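Local coordinates for protein putative thiosulfate sulfurtransferase YOR285W (Saccharomyces cerevisiae, PDB 3D1P) that transfers the sulfane sulfur of thiosulfate to glutathione, making S-sulfanylglutathione and sulfite in mitochondrial hydrogen sulfide metabolism, at residues 40-45 with 92-97; 23-28 with 118-123; 86-91 with 114-119. All coordinates share one frame; numbering follows the deposited sequence. Where two conformers were deposited one is given.

From the N terminus, strand 23-24 comes first and pairs with strand 119-121, near the end of the chain. Contact 2 (23-28 with 118-123) therefore closes the longest loop. Contact 1 (40-45 with 92-97) lies wholly within that loop and pairs two inner strands of the same parallel sheet. Contact 3 (86-91 with 114-119) starts before strand 93-97 and ends after helix 102-112, so along the chain it crosses contact 1. It shares N118 and T119 with contact 2. E93 of contact 1 joins contacts 1 and 2 through its carboxylate, which hydrogen-bonds to Y25 and S120. Contact 3 ties together the loops that lead into strands 93-97 and 119-121.

Contact 1 of 3, residues 40-45 with 92-97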
ATOM      1  N   ASN A  40      -8.255  10.628  -2.625  1.00  9.50           N
ATOM      2  CA  ASN A  40      -8.193  10.382  -1.204  0.70  9.40           C
ATOM      3  C   ASN A  40      -7.944   8.902  -0.845  1.00  8.33           C
ATOM      4  O   ASN A  40      -8.203   8.489   0.279  1.00  8.99           O
ATOM      5  CB  ASN A  40      -9.368  11.066  -0.564  0.70 11.15           C
ATOM      6  CG  ASN A  40      -9.217  12.616  -0.581  0.70 12.91           C
ATOM      7  OD1 ASN A  40      -8.133  13.172  -0.321  0.70 16.59           O
ATOM      8  ND2 ASN A  40     -10.300  13.289  -0.882  0.70 19.60           N
ATOM      9  N   VAL A  41      -7.387   8.170  -1.801  1.00  6.99           N
ATOM     10  CA  VAL A  41      -6.943   6.793  -1.618  1.00  7.02           C
ATOM     11  C   VAL A  41      -5.446   6.732  -1.921  1.00  5.94           C
ATOM     12  O   VAL A  41      -4.963   7.371  -2.880  1.00  8.12           O
ATOM     13  CB  VAL A  41      -7.714   5.862  -2.530  1.00  8.84           C
ATOM     14  CG1 VAL A  41      -7.073   4.458  -2.559  1.00 11.68           C
ATOM     15  CG2 VAL A  41      -9.188   5.833  -2.099  1.00 11.84           C
ATOM     16  N   VAL A  42      -4.706   6.013  -1.082  1.00  5.37           N
ATOM     17  CA  VAL A  42      -3.288   5.799  -1.242  1.00  5.48           C
ATOM     18  C   VAL A  42      -3.053   4.300  -1.322  1.00  4.86           C
ATOM     19  O   VAL A  42      -3.498   3.564  -0.455  1.00  5.55           O
ATOM     20  CB  VAL A  42      -2.482   6.375  -0.065  1.00  6.60           C
ATOM     21  CG1 VAL A  42      -0.988   6.174  -0.249  1.00  8.10           C
ATOM     22  CG2 VAL A  42      -2.803   7.868   0.140  1.00  8.91           C
ATOM     23  N   LEU A  43      -2.307   3.891  -2.348  0.50  4.63           N
ATOM     24  CA  LEU A  43      -1.970   2.477  -2.588  0.50  4.37           C
ATOM     25  C   LEU A  43      -0.572   2.256  -2.029  0.50  3.98           C
ATOM     26  O   LEU A  43       0.418   2.748  -2.580  0.50  5.19           O
ATOM     27  CB  LEU A  43      -1.990   2.178  -4.091  0.50  4.41           C
ATOM     28  CG  LEU A  43      -3.334   2.466  -4.776  0.50  5.41           C
ATOM     29  CD1 LEU A  43      -3.254   2.157  -6.269  0.50  8.93           C
ATOM     30  CD2 LEU A  43      -4.461   1.703  -4.128  0.50  8.67           C
ATOM     31  N   VAL A  44      -0.488   1.540  -0.914  1.00  4.06           N
ATOM     32  CA  VAL A  44       0.757   1.401  -0.161  1.00  4.25           C
ATOM     33  C   VAL A  44       1.347   0.012  -0.385  1.00  3.95           C
ATOM     34  O   VAL A  44       0.922  -0.973   0.196  1.00  4.41           O
ATOM     35  CB  VAL A  44       0.567   1.644   1.329  1.00  4.88           C
ATOM     36  CG1 VAL A  44       1.927   1.667   1.997  1.00  5.95           C
ATOM     37  CG2 VAL A  44      -0.203   2.967   1.606  1.00  6.06           C
ATOM     38  N   ASP A  45       2.360  -0.016  -1.260  1.00  3.90           N
ATOM     39  CA  ASP A  45       3.070  -1.235  -1.615  1.00  3.71           C
ATOM     40  C   ASP A  45       4.303  -1.312  -0.729  1.00  3.91           C
ATOM     41  O   ASP A  45       5.201  -0.469  -0.794  1.00  4.37           O
ATOM     42  CB  ASP A  45       3.452  -1.147  -3.102  1.00  3.86           C
ATOM     43  CG  ASP A  45       4.098  -2.384  -3.664  1.00  4.16           C
ATOM     44  OD1 ASP A  45       4.762  -3.145  -2.942  1.00  4.52           O
ATOM     45  OD2 ASP A  45       3.951  -2.560  -4.903  1.00  5.13           O
ATOM     46  N   LYS A  92      -6.668  10.087   4.501  1.00  7.03           N
ATOM     47  CA  LYS A  92      -6.945   9.265   3.344  0.80  6.87           C
ATOM     48  C   LYS A  92      -7.128   7.813   3.742  1.00  6.20           C
ATOM     49  O   LYS A  92      -6.739   7.387   4.817  1.00  7.57           O
ATOM     50  CB  LYS A  92      -5.793   9.392   2.363  0.80  6.68           C
ATOM     51  CG  LYS A  92      -5.702  10.790   1.741  0.80  7.06           C
ATOM     52  CD  LYS A  92      -4.630  10.849   0.674  0.80  8.08           C
ATOM     53  CE  LYS A  92      -4.426  12.211   0.032  0.80  8.53           C
ATOM     54  NZ  LYS A  92      -3.413  12.140  -1.046  0.80 11.35           N
ATOM     55  N   GLU A  93      -7.716   7.046   2.822  1.00  5.90           N
ATOM     56  CA  GLU A  93      -7.748   5.598   2.936  1.00  5.79           C
ATOM     57  C   GLU A  93      -6.424   5.035   2.400  1.00  5.43           C
ATOM     58  O   GLU A  93      -6.099   5.256   1.238  1.00  7.19           O
ATOM     59  CB  GLU A  93      -8.882   4.997   2.111  1.00  6.18           C
ATOM     60  CG  GLU A  93      -8.929   3.502   2.194  1.00  6.50           C
ATOM     61  CD  GLU A  93      -9.971   2.830   1.317  1.00  6.24           C
ATOM     62  OE1 GLU A  93     -10.646   3.499   0.528  1.00  9.44           O
ATOM     63  OE2 GLU A  93     -10.083   1.586   1.419  1.00  8.01           O
ATOM     64  N   LEU A  94      -5.684   4.327   3.238  1.00  5.30           N
ATOM     65  CA  LEU A  94      -4.441   3.687   2.819  1.00  4.81           C
ATOM     66  C   LEU A  94      -4.718   2.192   2.648  1.00  4.73           C
ATOM     67  O   LEU A  94      -5.227   1.551   3.579  1.00  5.65           O
ATOM     68  CB  LEU A  94      -3.340   3.862   3.862  1.00  5.24           C
ATOM     69  CG  LEU A  94      -2.523   5.154   3.754  1.00  5.62           C
ATOM     70  CD1 LEU A  94      -3.393   6.437   3.901  1.00  7.25           C
ATOM     71  CD2 LEU A  94      -1.400   5.122   4.774  1.00  6.54           C
ATOM     72  N   ILE A  95      -4.393   1.660   1.479  1.00  4.22           N
ATOM     73  CA  ILE A  95      -4.627   0.262   1.142  1.00  4.07           C
ATOM     74  C   ILE A  95      -3.270  -0.434   1.086  1.00  3.87           C
ATOM     75  O   ILE A  95      -2.448  -0.095   0.249  1.00  4.97           O
ATOM     76  CB  ILE A  95      -5.344   0.105  -0.194  1.00  4.36           C
ATOM     77  CG1 ILE A  95      -6.616   0.932  -0.242  1.00  5.35           C
ATOM     78  CG2 ILE A  95      -5.626  -1.383  -0.447  1.00  5.16           C
ATOM     79  CD1 ILE A  95      -7.352   0.874  -1.607  1.00  6.26           C
ATOM     80  N   PHE A  96      -3.045  -1.394   1.978  1.00  4.13           N
ATOM     81  CA  PHE A  96      -1.745  -2.001   2.147  1.00  4.04           C
ATOM     82  C   PHE A  96      -1.644  -3.357   1.462  1.00  4.15           C
ATOM     83  O   PHE A  96      -2.571  -4.182   1.532  1.00  4.70           O
ATOM     84  CB  PHE A  96      -1.483  -2.247   3.633  1.00  4.72           C
ATOM     85  CG  PHE A  96      -1.260  -0.991   4.389  1.00  5.07           C
ATOM     86  CD1 PHE A  96       0.024  -0.490   4.580  1.00  6.51           C
ATOM     87  CD2 PHE A  96      -2.336  -0.257   4.885  1.00  5.56           C
ATOM     88  CE1 PHE A  96       0.209   0.698   5.269  1.00  7.88           C
ATOM     89  CE2 PHE A  96      -2.136   0.946   5.555  1.00  6.93           C
ATOM     90  CZ  PHE A  96      -0.866   1.415   5.710  1.00  7.62           C
ATOM     91  N   TYR A  97      -0.482  -3.624   0.867  1.00  3.99           N
ATOM     92  CA  TYR A  97      -0.217  -4.934   0.250  1.00  3.91           C
ATOM     93  C   TYR A  97       1.289  -5.079   0.047  1.00  3.74           C
ATOM     94  O   TYR A  97       2.050  -4.115   0.074  1.00  3.98           O
ATOM     95  CB  TYR A  97      -0.969  -5.086  -1.076  1.00  4.23           C
ATOM     96  CG  TYR A  97      -0.719  -3.980  -2.060  1.00  4.19           C
ATOM     97  CD1 TYR A  97       0.309  -4.074  -2.994  1.00  4.31           C
ATOM     98  CD2 TYR A  97      -1.493  -2.831  -2.088  1.00  4.31           C
ATOM     99  CE1 TYR A  97       0.551  -3.078  -3.895  1.00  4.59           C
ATOM    100  CE2 TYR A  97      -1.257  -1.804  -2.973  1.00  4.85           C
ATOM    101  CZ  TYR A  97      -0.239  -1.923  -3.905  1.00  4.56           C
ATOM    102  OH  TYR A  97      -0.031  -0.913  -4.797  1.00  5.52           O
TER
HETATM  103  O   HOH W   1      -3.220   9.729  -2.871  1.00 18.12           O
HETATM  104  O   HOH W   2       2.181  -1.216  -6.344  1.00  5.79           O
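V42 and V44 each give their backbone N-H to strand 93-97 and take one back at their O atoms. V42 N reaches E93 O and V44 N reaches I95 O, both at 2.8 Å. With E93 N to N40 O at one end and Y97 N to V44 O at the other, this is a regular parallel ladder. V44 CB sits over one face of the F96 ring and V44 CG1 lies 3.8 Å from F96 CE1, while V44 CG2 turns to L94 CG. On the other face, I95 CD1 touches V41 CG1 at 3.7 Å and meets L43 CD2. The Y97 side chain leans across to strand 41-45, with CG between the backbone N and the carbonyl carbon (chi1 54°). D45 CA sits over one ring face in a CH-pi contact, 4.2 Å from the centroid. A water joins Y97 OH to D45 OD2, which also forms a salt bridge with R47. C98, the active-site cysteine that forms the persulfide intermediate, directly follows strand 93-97. These are central strands of the rhodanese fold. Helix 27-36 packs on V41, L43 and I95, helix 102-112 on F96, and strands 61-62 and 119-121 flank the pair.

Contact 2 of 3, residues 23-28 with 118-123. With ACT (acetate ion), chain C.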
ATOM      1  N   GLN A  23     -11.377  -3.444   6.074  1.00 10.03           N
ATOM      2  CA  GLN A  23     -11.832  -3.560   4.750  1.00  7.97           C
ATOM      3  C   GLN A  23     -10.781  -4.276   3.929  1.00  6.39           C
ATOM      4  O   GLN A  23      -9.611  -3.909   3.961  1.00  8.10           O
ATOM      5  CB  GLN A  23     -12.045  -2.166   4.170  1.00 10.93           C
ATOM      6  CG  GLN A  23     -12.506  -2.159   2.724  1.00 14.01           C
ATOM      7  CD  GLN A  23     -13.857  -2.808   2.496  1.00 17.14           C
ATOM      8  OE1 GLN A  23     -13.988  -3.823   1.800  1.00 22.09           O
ATOM      9  NE2 GLN A  23     -14.877  -2.242   3.108  1.00 21.70           N
ATOM     10  N   SER A  24     -11.188  -5.279   3.173  1.00  6.02           N
ATOM     11  CA  SER A  24     -10.324  -6.027   2.305  0.50  5.38           C
ATOM     12  C   SER A  24     -10.880  -6.007   0.878  1.00  5.20           C
ATOM     13  O   SER A  24     -12.102  -5.983   0.677  1.00  6.34           O
ATOM     14  CB  SER A  24     -10.232  -7.461   2.785  0.50  6.73           C
ATOM     15  OG  SER A  24     -11.521  -7.985   2.955  0.50  6.31           O
ATOM     16  N   TYR A  25      -9.977  -6.078  -0.099  1.00  4.90           N
ATOM     17  CA  TYR A  25     -10.327  -5.945  -1.504  1.00  4.36           C
ATOM     18  C   TYR A  25      -9.816  -7.135  -2.316  1.00  4.30           C
ATOM     19  O   TYR A  25      -8.665  -7.567  -2.157  1.00  4.70           O
ATOM     20  CB  TYR A  25      -9.745  -4.669  -2.068  1.00  4.48           C
ATOM     21  CG  TYR A  25     -10.300  -3.420  -1.401  1.00  4.25           C
ATOM     22  CD1 TYR A  25     -11.663  -3.140  -1.412  1.00  4.90           C
ATOM     23  CD2 TYR A  25      -9.473  -2.517  -0.795  1.00  5.20           C
ATOM     24  CE1 TYR A  25     -12.173  -1.977  -0.840  1.00  5.78           C
ATOM     25  CE2 TYR A  25      -9.981  -1.319  -0.235  1.00  5.38           C
ATOM     26  CZ  TYR A  25     -11.335  -1.072  -0.249  1.00  5.83           C
ATOM     27  OH  TYR A  25     -11.873   0.078   0.259  1.00  7.58           O
ATOM     28  N   SER A  26     -10.658  -7.633  -3.213  1.00  4.64           N
ATOM     29  CA  SER A  26     -10.289  -8.601  -4.235  1.00  4.76           C
ATOM     30  C   SER A  26      -9.596  -7.929  -5.412  1.00  4.12           C
ATOM     31  O   SER A  26      -9.566  -6.702  -5.542  1.00  4.46           O
ATOM     32  CB  SER A  26     -11.541  -9.264  -4.768  1.00  5.25           C
ATOM     33  OG  SER A  26     -12.300  -8.297  -5.471  1.00  5.71           O
ATOM     34  N   PHE A  27      -9.122  -8.738  -6.345  1.00  4.20           N
ATOM     35  CA  PHE A  27      -8.593  -8.205  -7.607  1.00  4.85           C
ATOM     36  C   PHE A  27      -9.595  -7.275  -8.301  1.00  4.15           C
ATOM     37  O   PHE A  27      -9.241  -6.173  -8.702  1.00  4.54           O
ATOM     38  CB  PHE A  27      -8.238  -9.348  -8.563  1.00  4.65           C
ATOM     39  CG  PHE A  27      -7.774  -8.830  -9.888  1.00  4.75           C
ATOM     40  CD1 PHE A  27      -6.562  -8.161 -10.014  1.00  5.63           C
ATOM     41  CD2 PHE A  27      -8.546  -8.997 -11.045  1.00  5.22           C
ATOM     42  CE1 PHE A  27      -6.148  -7.642 -11.213  1.00  6.31           C
ATOM     43  CE2 PHE A  27      -8.118  -8.506 -12.253  1.00  6.95           C
ATOM     44  CZ  PHE A  27      -6.896  -7.834 -12.341  1.00  6.90           C
ATOM     45  N   GLU A  28     -10.840  -7.724  -8.463  1.00  4.46           N
ATOM     46  CA  GLU A  28     -11.807  -6.899  -9.143  1.00  4.55           C
ATOM     47  C   GLU A  28     -12.067  -5.601  -8.399  1.00  4.97           C
ATOM     48  O   GLU A  28     -12.228  -4.521  -9.005  1.00  5.45           O
ATOM     49  CB  GLU A  28     -13.101  -7.671  -9.399  1.00  5.35           C
ATOM     50  CG  GLU A  28     -12.933  -8.685 -10.492  1.00  8.61           C
ATOM     51  CD  GLU A  28     -12.841  -8.050 -11.920  1.00  7.80           C
ATOM     52  OE1 GLU A  28     -13.562  -7.098 -12.123  1.00 10.36           O
ATOM     53  OE2 GLU A  28     -12.107  -8.629 -12.745  1.00 10.99           O
ATOM     54  N   ASN A 118      -8.207   5.127   8.706  1.00  7.59           N
ATOM     55  CA  ASN A 118      -8.869   4.606   7.502  1.00  7.19           C
ATOM     56  C   ASN A 118      -7.842   3.789   6.732  1.00  6.53           C
ATOM     57  O   ASN A 118      -7.062   4.326   5.940  1.00  7.15           O
ATOM     58  CB  ASN A 118      -9.444   5.697   6.628  1.00  8.35           C
ATOM     59  CG  ASN A 118     -10.374   5.126   5.589  1.00  9.59           C
ATOM     60  OD1 ASN A 118     -10.443   3.907   5.415  1.00 12.34           O
ATOM     61  ND2 ASN A 118     -11.049   5.969   4.845  1.00 12.25           N
ATOM     62  N   THR A 119      -7.768   2.509   7.060  1.00  6.94           N
ATOM     63  CA  THR A 119      -6.812   1.630   6.434  1.00  6.53           C
ATOM     64  C   THR A 119      -7.532   0.359   5.969  1.00  6.38           C
ATOM     65  O   THR A 119      -8.556  -0.060   6.533  1.00  7.96           O
ATOM     66  CB  THR A 119      -5.654   1.209   7.365  1.00  7.22           C
ATOM     67  OG1 THR A 119      -6.153   0.462   8.473  1.00  9.42           O
ATOM     68  CG2 THR A 119      -4.883   2.422   7.884  1.00  8.55           C
ATOM     69  N   SER A 120      -6.982  -0.233   4.924  1.00  5.51           N
ATOM     70  CA  SER A 120      -7.551  -1.373   4.259  1.00  5.29           C
ATOM     71  C   SER A 120      -6.455  -2.290   3.784  1.00  4.26           C
ATOM     72  O   SER A 120      -5.278  -1.923   3.767  1.00  4.97           O
ATOM     73  CB  SER A 120      -8.386  -0.928   3.055  1.00  6.20           C
ATOM     74  OG  SER A 120      -9.349   0.012   3.452  1.00  7.62           O
ATOM     75  N   LEU A 121      -6.851  -3.493   3.358  1.00  4.46           N
ATOM     76  CA  LEU A 121      -5.912  -4.487   2.822  0.80  4.26           C
ATOM     77  C   LEU A 121      -6.303  -4.872   1.408  1.00  4.09           C
ATOM     78  O   LEU A 121      -7.484  -4.991   1.074  1.00  5.18           O
ATOM     79  CB  LEU A 121      -5.944  -5.786   3.615  0.80  5.48           C
ATOM     80  CG  LEU A 121      -5.500  -5.713   5.050  0.80  5.51           C
ATOM     81  CD1 LEU A 121      -5.803  -7.012   5.787  0.80  8.67           C
ATOM     82  CD2 LEU A 121      -4.016  -5.409   5.134  0.80  6.72           C
ATOM     83  N   TYR A 122      -5.281  -5.139   0.613  1.00  3.94           N
ATOM     84  CA  TYR A 122      -5.407  -5.915  -0.630  1.00  3.85           C
ATOM     85  C   TYR A 122      -4.704  -7.236  -0.320  1.00  3.66           C
ATOM     86  O   TYR A 122      -3.510  -7.378  -0.545  1.00  4.17           O
ATOM     87  CB  TYR A 122      -4.755  -5.195  -1.803  1.00  3.95           C
ATOM     88  CG  TYR A 122      -4.688  -5.953  -3.095  1.00  3.68           C
ATOM     89  CD1 TYR A 122      -3.745  -5.613  -4.045  1.00  4.04           C
ATOM     90  CD2 TYR A 122      -5.548  -7.010  -3.395  1.00  4.06           C
ATOM     91  CE1 TYR A 122      -3.713  -6.224  -5.276  1.00  4.09           C
ATOM     92  CE2 TYR A 122      -5.516  -7.655  -4.626  1.00  3.91           C
ATOM     93  CZ  TYR A 122      -4.574  -7.267  -5.573  1.00  4.07           C
ATOM     94  OH  TYR A 122      -4.500  -7.840  -6.804  1.00  4.47           O
ATOM     95  N   PRO A 123      -5.415  -8.195   0.296  1.00  4.14           N
ATOM     96  CA  PRO A 123      -4.720  -9.377   0.824  1.00  4.65           C
ATOM     97  C   PRO A 123      -3.961 -10.153  -0.246  1.00  4.10           C
ATOM     98  O   PRO A 123      -2.899 -10.688   0.022  1.00  5.12           O
ATOM     99  CB  PRO A 123      -5.855 -10.195   1.477  1.00  6.56           C
ATOM    100  CG  PRO A 123      -6.988  -9.517   1.300  1.00 10.08           C
ATOM    101  CD  PRO A 123      -6.846  -8.220   0.646  1.00  4.12           C
TER
HETATM  102  C   ACT C 202     -15.225 -10.242  -6.636  1.00 12.34           C
HETATM  103  O   ACT C 202     -14.769  -9.194  -6.074  1.00 18.50           O
HETATM  104  OXT ACT C 202     -14.480 -10.788  -7.491  1.00 22.75           O
HETATM  105  CH3 ACT C 202     -16.546 -10.757  -6.281  1.00 17.60           C
HETATM  106  O   HOH W   3     -11.283  -0.792   7.281  1.00 17.18           O
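S24 pairs with L121 in parallel, and two backbone bonds bracket the pair: L121 N to Q23 O at 2.9 Å, and Y25 N to L121 O at 3.0 Å, the second bent to 134° at the hydrogen. A water extends the link by joining Q23 N to T119 O. S120 CB lies 3.7 Å from Y25 CE2. The hydroxyls of Y25 and S120 both bond to the E93 carboxylate at OE2, so one oxygen holds both side chains. Y25 CG lies anti to the carbonyl carbon (chi1 -63°), which places its ring beside S120 and L121 O. Y25 O meets the edge of the Y122 ring, 3.4 Å from CD2, and P123 CD touches the same oxygen. Y122 runs alongside F27, and its OH comes to the edge of the F27 ring, 3.8 Å from CD1. That OH is hydrogen-bonded to D128. S26 is the N-cap of helix 27-36: its OG caps a backbone N in the first turn and also donates to ACT O at 2.7 Å, in an acetate probably from the crystallisation liquor. The contact forms one margin of the rhodanese sheet. The short, weakly bonded strand 23-24 is one of the two outermost, strand 119-121 lies between it and strand 93-97, Y25 and Y122 rest on helix 27-36, and F27 and Y122 reach helix 125-131.

Contact 3 of 3, residues 86-91 with 114-119; sequences PKPDSA and HGYSNT
K87 lays its aliphatic chain by the hydroxyl of Y116, where two connecting loops of the rhodanese fold meet. One loop leads from helix 76-83 into strand 93-97, the other from helix 102-112 into strand 119-121. K87 CG and K87 CE each lie 3.3 Å from Y116 OH. With CG anti to the backbone N (chi1 -173°) and the rest of the chain extended, the lysine spans past the phenol. Its NZ bonds to L74 O and, through a water, to H114 O. P88 follows and supplies the only direct hydrogen bond between the two segments: Y116 OH donates to P88 O at 2.7 Å. The donor stands 20° out of the carbonyl plane, and the oxygen lies at the edge of the ring. The proline ring itself packs on F72, F79 and L94. D89 turns its side chain back to its own loop, where OD1 accepts from A91 N and forms an Asx turn that spans D89 to A91, with S90 between them. S90 CB lies over one face of the Y116 ring, 4.1 Å from the centroid, as a CH-pi contact, and is also 3.5 Å from G115 O. Y116 is therefore gripped at its hydroxyl and on one face, while L94 and A111 pack against it from the sheet and from helix 102-112. Waters bridge the loops: one donates to S90 O and accepts from S117 N and S117 OG. At A91 the link is wholly through water, which donates to A91 O at 2.7 Å and accepts from N118 ND2 at 2.9 Å.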
ATOM      1  N   PRO A  86       6.868  11.928   0.872  1.00  8.01           N
ATOM      2  CA  PRO A  86       6.096  12.483   1.981  1.00  8.48           C
ATOM      3  C   PRO A  86       5.272  11.420   2.686  1.00  7.80           C
ATOM      4  O   PRO A  86       4.779  10.458   2.082  1.00  8.34           O
ATOM      5  CB  PRO A  86       5.164  13.524   1.315  1.00  9.49           C
ATOM      6  CG  PRO A  86       5.874  13.857   0.059  1.00 10.38           C
ATOM      7  CD  PRO A  86       6.480  12.557  -0.392  1.00  9.31           C
ATOM      8  N   LYS A  87       5.093  11.638   3.974  1.00  7.88           N
ATOM      9  CA  LYS A  87       4.247  10.759   4.759  0.80  7.54           C
ATOM     10  C   LYS A  87       2.799  10.897   4.296  1.00  7.42           C
ATOM     11  O   LYS A  87       2.286  12.000   4.186  1.00  9.42           O
ATOM     12  CB  LYS A  87       4.343  11.132   6.229  0.80  8.13           C
ATOM     13  CG  LYS A  87       3.615  10.158   7.123  0.80  8.63           C
ATOM     14  CD  LYS A  87       3.770  10.480   8.609  0.80  9.77           C
ATOM     15  CE  LYS A  87       3.008   9.513   9.514  0.80 10.65           C
ATOM     16  NZ  LYS A  87       3.007   9.954  10.930  0.80 11.03           N
ATOM     17  N   PRO A  88       2.130   9.778   4.014  1.00  7.30           N
ATOM     18  CA  PRO A  88       0.754   9.885   3.550  1.00  7.45           C
ATOM     19  C   PRO A  88      -0.147  10.607   4.530  1.00  7.42           C
ATOM     20  O   PRO A  88      -0.037  10.443   5.757  1.00  7.76           O
ATOM     21  CB  PRO A  88       0.322   8.416   3.381  1.00  7.68           C
ATOM     22  CG  PRO A  88       1.587   7.731   3.040  1.00  7.88           C
ATOM     23  CD  PRO A  88       2.616   8.397   3.916  1.00  7.34           C
ATOM     24  N   ASP A  89      -1.097  11.331   3.979  1.00  7.78           N
ATOM     25  CA  ASP A  89      -2.112  12.046   4.764  1.00  8.01           C
ATOM     26  C   ASP A  89      -2.998  11.048   5.504  1.00  8.28           C
ATOM     27  O   ASP A  89      -3.627  10.197   4.874  1.00  8.32           O
ATOM     28  CB  ASP A  89      -2.912  12.857   3.741  1.00  8.92           C
ATOM     29  CG  ASP A  89      -4.058  13.650   4.304  1.00 10.72           C
ATOM     30  OD1 ASP A  89      -4.413  13.538   5.488  1.00 11.95           O
ATOM     31  OD2 ASP A  89      -4.602  14.433   3.496  1.00 14.30           O
ATOM     32  N   SER A  90      -3.089  11.188   6.840  1.00  9.48           N
ATOM     33  CA  SER A  90      -3.874  10.248   7.620  1.00 10.63           C
ATOM     34  C   SER A  90      -5.370  10.346   7.406  1.00  9.42           C
ATOM     35  O   SER A  90      -6.094   9.468   7.859  1.00 11.63           O
ATOM     36  CB  SER A  90      -3.525  10.277   9.065  1.00 12.89           C
ATOM     37  OG  SER A  90      -3.884  11.529   9.558  1.00 16.17           O
ATOM     38  N   ALA A  91      -5.842  11.384   6.737  1.00  8.51           N
ATOM     39  CA  ALA A  91      -7.252  11.500   6.416  1.00  9.11           C
ATOM     40  C   ALA A  91      -7.636  10.598   5.257  1.00  9.07           C
ATOM     41  O   ALA A  91      -8.823  10.408   5.022  1.00 11.24           O
ATOM     42  CB  ALA A  91      -7.602  12.962   6.047  1.00 11.22           C
ATOM     43  N   HIS A 114      -0.805   3.928  14.689  1.00  7.79           N
ATOM     44  CA  HIS A 114      -0.100   5.195  14.699  1.00  7.83           C
ATOM     45  C   HIS A 114      -0.824   6.276  13.932  1.00  8.28           C
ATOM     46  O   HIS A 114      -0.232   7.076  13.221  1.00  9.87           O
ATOM     47  CB  HIS A 114       1.364   5.037  14.228  1.00  8.35           C
ATOM     48  CG  HIS A 114       2.145   4.137  15.113  1.00  8.39           C
ATOM     49  ND1 HIS A 114       2.958   4.488  16.165  1.00 12.03           N
ATOM     50  CD2 HIS A 114       2.163   2.790  15.048  1.00  7.75           C
ATOM     51  CE1 HIS A 114       3.455   3.375  16.695  1.00 10.24           C
ATOM     52  NE2 HIS A 114       2.986   2.339  16.031  1.00 13.52           N
ATOM     53  N   GLY A 115      -2.138   6.343  14.136  1.00  8.04           N
ATOM     54  CA  GLY A 115      -2.880   7.506  13.716  1.00  8.92           C
ATOM     55  C   GLY A 115      -3.604   7.452  12.398  1.00  8.53           C
ATOM     56  O   GLY A 115      -4.240   8.453  12.019  1.00 10.87           O
ATOM     57  N   TYR A 116      -3.576   6.297  11.714  1.00  7.42           N
ATOM     58  CA  TYR A 116      -4.305   6.161  10.475  1.00  7.88           C
ATOM     59  C   TYR A 116      -5.584   5.400  10.782  1.00  8.36           C
ATOM     60  O   TYR A 116      -5.576   4.195  10.976  1.00  9.94           O
ATOM     61  CB  TYR A 116      -3.493   5.387   9.424  1.00  7.27           C
ATOM     62  CG  TYR A 116      -2.345   6.188   8.886  1.00  7.06           C
ATOM     63  CD1 TYR A 116      -2.509   6.950   7.747  1.00  7.23           C
ATOM     64  CD2 TYR A 116      -1.088   6.197   9.514  1.00  7.09           C
ATOM     65  CE1 TYR A 116      -1.466   7.709   7.203  1.00  7.42           C
ATOM     66  CE2 TYR A 116      -0.053   6.946   8.991  1.00  7.13           C
ATOM     67  CZ  TYR A 116      -0.236   7.696   7.838  1.00  7.28           C
ATOM     68  OH  TYR A 116       0.839   8.397   7.324  1.00  8.85           O
ATOM     69  N   SER A 117      -6.707   6.112  10.780  1.00  9.24           N
ATOM     70  CA  SER A 117      -8.015   5.568  11.122  0.50  9.26           C
ATOM     71  C   SER A 117      -8.709   4.906   9.942  1.00  9.18           C
ATOM     72  O   SER A 117      -9.727   4.258  10.150  1.00 10.73           O
ATOM     73  CB  SER A 117      -8.932   6.661  11.677  0.50 10.04           C
ATOM     74  OG  SER A 117      -9.296   7.601  10.705  0.50 12.56           O
ATOM     75  N   ASN A 118      -8.207   5.127   8.706  1.00  7.59           N
ATOM     76  CA  ASN A 118      -8.869   4.606   7.502  1.00  7.19           C
ATOM     77  C   ASN A 118      -7.842   3.789   6.732  1.00  6.53           C
ATOM     78  O   ASN A 118      -7.062   4.326   5.940  1.00  7.15           O
ATOM     79  CB  ASN A 118      -9.444   5.697   6.628  1.00  8.35           C
ATOM     80  CG  ASN A 118     -10.374   5.126   5.589  1.00  9.59           C
ATOM     81  OD1 ASN A 118     -10.443   3.907   5.415  1.00 12.34           O
ATOM     82  ND2 ASN A 118     -11.049   5.969   4.845  1.00 12.25           N
ATOM     83  N   THR A 119      -7.768   2.509   7.060  1.00  6.94           N
ATOM     84  CA  THR A 119      -6.812   1.630   6.434  1.00  6.53           C
ATOM     85  C   THR A 119      -7.532   0.359   5.969  1.00  6.38           C
ATOM     86  O   THR A 119      -8.556  -0.060   6.533  1.00  7.96           O
ATOM     87  CB  THR A 119      -5.654   1.209   7.365  1.00  7.22           C
ATOM     88  OG1 THR A 119      -6.153   0.462   8.473  1.00  9.42           O
ATOM     89  CG2 THR A 119      -4.883   2.422   7.884  1.00  8.55           C
TER
HETATM   90  O   HOH W   4       2.281   7.717  12.268  1.00 15.66           O
HETATM   91  O   HOH W   5      -6.067   6.672   7.538  1.00  9.01           O
HETATM   92  O   HOH W   6      -7.018   8.928  10.355  1.00 15.73           O
HETATM   93  O   HOH W   7      -3.249  11.141  12.582  1.00 22.35           O
HETATM   94  O   HOH W   8     -10.796   8.798   4.105  1.00 18.06           O